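Local coordinates for protein cellulase, glycosyl hydrolase family 5, TPS linker, domain X (Spirochaeta thermophila, PDB 5E9P) that binds crystalline cellulose as a type A carbohydrate-binding module of family 64, and also xylan, probably anchoring the attached family 5 hydrolase to its substrate, at residues L42-I47 with H73-V78. Residues are numbered along the deposited sequence; the frame is centred on the assembly and turned at random.
Sequences LDLLEI and HYKSGV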
loop_
_atom_site.group_PDB
_atom_site.type_symbol
_atom_site.label_atom_id
_atom_site.label_comp_id
_atom_site.label_asym_id
_atom_site.label_seq_id
_atom_site.Cartn_x
_atom_site.Cartn_y
_atom_site.Cartn_z
ATOM N N LEU A 42 0.204 11.628 3.309
ATOM C CA LEU A 42 1.448 10.903 3.405
ATOM C C LEU A 42 2.623 11.658 2.820
ATOM O O LEU A 42 2.484 12.377 1.817
ATOM C CB LEU A 42 1.336 9.525 2.763
ATOM C CG LEU A 42 0.217 8.654 3.311
ATOM C CD1 LEU A 42 0.307 7.281 2.698
ATOM C CD2 LEU A 42 0.214 8.557 4.806
ATOM N N ASP A 43 3.774 11.451 3.412
ATOM C CA ASP A 43 5.028 11.830 2.760
ATOM C C ASP A 43 5.438 10.825 1.714
ATOM O O ASP A 43 6.090 11.204 0.725
ATOM C CB ASP A 43 6.156 11.960 3.808
ATOM C CG ASP A 43 5.916 13.148 4.798
ATOM O OD1 ASP A 43 5.386 14.132 4.322
ATOM O OD2 ASP A 43 6.393 13.011 5.966
ATOM N N LEU A 44 5.120 9.561 1.900
ATOM C CA LEU A 44 5.465 8.495 0.935
ATOM C C LEU A 44 4.538 7.340 1.101
ATOM O O LEU A 44 4.259 6.907 2.220
ATOM C CB LEU A 44 6.893 8.037 1.173
ATOM C CG LEU A 44 7.447 6.980 0.251
ATOM C CD1 LEU A 44 7.547 7.478 -1.178
ATOM C CD2 LEU A 44 8.799 6.490 0.731
ATOM N N LEU A 45 4.114 6.806 -0.065
ATOM C CA LEU A 45 3.551 5.446 -0.119
ATOM C C LEU A 45 4.133 4.843 -1.394
ATOM O O LEU A 45 3.708 5.229 -2.477
ATOM C CB LEU A 45 2.042 5.410 -0.141
ATOM C CG LEU A 45 1.472 3.986 0.104
ATOM C CD1 LEU A 45 1.661 3.540 1.529
ATOM C CD2 LEU A 45 0.011 3.950 -0.281
ATOM N N GLU A 46 5.117 3.953 -1.227
ATOM C CA GLU A 46 5.676 3.297 -2.401
ATOM C C GLU A 46 5.372 1.822 -2.326
ATOM O O GLU A 46 5.465 1.226 -1.234
ATOM C CB GLU A 46 7.117 3.630 -2.618
ATOM C CG GLU A 46 7.978 3.307 -1.491
ATOM C CD GLU A 46 9.477 3.662 -1.636
ATOM O OE1 GLU A 46 9.867 4.162 -2.699
ATOM O OE2 GLU A 46 10.262 3.350 -0.673
ATOM N N ILE A 47 4.989 1.254 -3.441
ATOM C CA ILE A 47 4.601 -0.145 -3.506
ATOM C C ILE A 47 5.397 -0.777 -4.641
ATOM O O ILE A 47 5.272 -0.362 -5.791
ATOM C CB ILE A 47 3.078 -0.356 -3.663
ATOM C CG1 ILE A 47 2.334 0.428 -2.582
ATOM C CG2 ILE A 47 2.821 -1.854 -3.606
ATOM C CD1 ILE A 47 0.819 0.382 -2.734
ATOM N N HIS A 73 5.765 0.635 1.555
ATOM C CA HIS A 73 6.533 1.456 2.452
ATOM C C HIS A 73 5.790 2.771 2.633
ATOM O O HIS A 73 5.591 3.510 1.670
ATOM C CB HIS A 73 7.938 1.658 1.859
ATOM C CG HIS A 73 8.784 2.589 2.612
ATOM N ND1 HIS A 73 9.782 3.280 1.982
ATOM C CD2 HIS A 73 8.832 2.991 3.895
ATOM C CE1 HIS A 73 10.418 4.055 2.849
ATOM N NE2 HIS A 73 9.895 3.855 4.037
ATOM N N TYR A 74 5.363 3.013 3.860
ATOM C CA TYR A 74 4.523 4.141 4.261
ATOM C C TYR A 74 5.337 5.086 5.110
ATOM O O TYR A 74 6.026 4.684 6.062
ATOM C CB TYR A 74 3.375 3.567 5.109
ATOM C CG TYR A 74 2.424 4.500 5.817
ATOM C CD1 TYR A 74 2.765 5.206 6.970
ATOM C CD2 TYR A 74 1.105 4.625 5.389
ATOM C CE1 TYR A 74 1.874 5.954 7.660
ATOM C CE2 TYR A 74 0.200 5.393 6.104
ATOM C CZ TYR A 74 0.570 6.049 7.235
ATOM O OH TYR A 74 -0.400 6.815 7.870
ATOM N N LYS A 75 5.189 6.404 4.856
ATOM C CA LYS A 75 5.705 7.423 5.761
ATOM C C LYS A 75 4.714 8.539 5.894
ATOM O O LYS A 75 4.282 9.127 4.898
ATOM C CB LYS A 75 7.004 8.032 5.212
ATOM C CG LYS A 75 8.200 7.141 5.042
ATOM C CD LYS A 75 9.434 7.734 4.491
ATOM C CE LYS A 75 10.105 8.669 5.464
ATOM N NZ LYS A 75 11.396 9.190 4.797
ATOM N N SER A 76 4.368 8.881 7.147
ATOM C CA SER A 76 3.550 10.009 7.476
ATOM C C SER A 76 4.211 10.820 8.586
ATOM O O SER A 76 4.587 10.262 9.602
ATOM C CB SER A 76 2.151 9.607 7.987
ATOM O OG SER A 76 1.421 10.774 8.276
ATOM N N GLY A 77 4.218 12.119 8.434
ATOM C CA GLY A 77 4.644 13.032 9.454
ATOM C C GLY A 77 3.590 13.630 10.290
ATOM O O GLY A 77 3.871 14.411 11.210
ATOM N N VAL A 78 2.344 13.213 10.048
ATOM C CA VAL A 78 1.186 13.792 10.769
ATOM C C VAL A 78 0.291 12.710 11.301
ATOM O O VAL A 78 0.236 11.525 10.805
ATOM C CB VAL A 78 0.367 14.722 9.872
ATOM C CG1 VAL A 78 1.191 15.916 9.433
ATOM C CG2 VAL A 78 -0.098 14.100 8.621
#
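A classic beta bulge starts the antiparallel pairing of strands 44-47 and 70-76 in this jelly-roll module. Asp43 and Leu44 both face Lys75, and Lys75 O accepts from both backbone nitrogens: Asp43 N at 2.8 Å and Leu44 N at 3.1 Å. Lys75 N returns a hydrogen bond to Leu44 O. Glu46 and His73 form the next hydrogen-bonded pair, joined through both backbones. Leu45 and Tyr74 make the non-hydrogen-bonded pair between them.

The face with Leu45 and Tyr74 packs toward strand 82-85, where both touch Val83. Leu42 crosses Tyr74 at about a right angle. Leu42 CD2 lies 3.4 Å from Tyr74 CE2, a close apolar contact. Leu45 CD1 comes to the edge of the same ring, 4.0 Å from Tyr74 CD2. The phenol OH is hydrogen-bonded to Gly15 O.

The other face carries Leu44, Glu46, His73 and Lys75. Leu44 CD2 sits 3.6 Å from His73 ND1. Lys75 CD lies 4.0 Å from Leu44 CD2, and the lysine chain bends at chi3 (71°). Glu46 CG stands between its backbone N and carbonyl carbon (chi1 57°), which turns the carboxylate alongside the imidazole. His73 ND1 donates to Glu46 OE2 at 2.7 Å, nearly straight at the hydrogen (171°). The oxygen lies in the ring plane but is met on its anti side, from somewhat outside the carboxylate plane. With an alanine here instead of Glu46, His73 ND1 would probably lose this acceptor and the ring would be less firmly held. Tyr20 stacks on the imidazole, and His73 NE2 is hydrogen-bonded to Glu18 OE2.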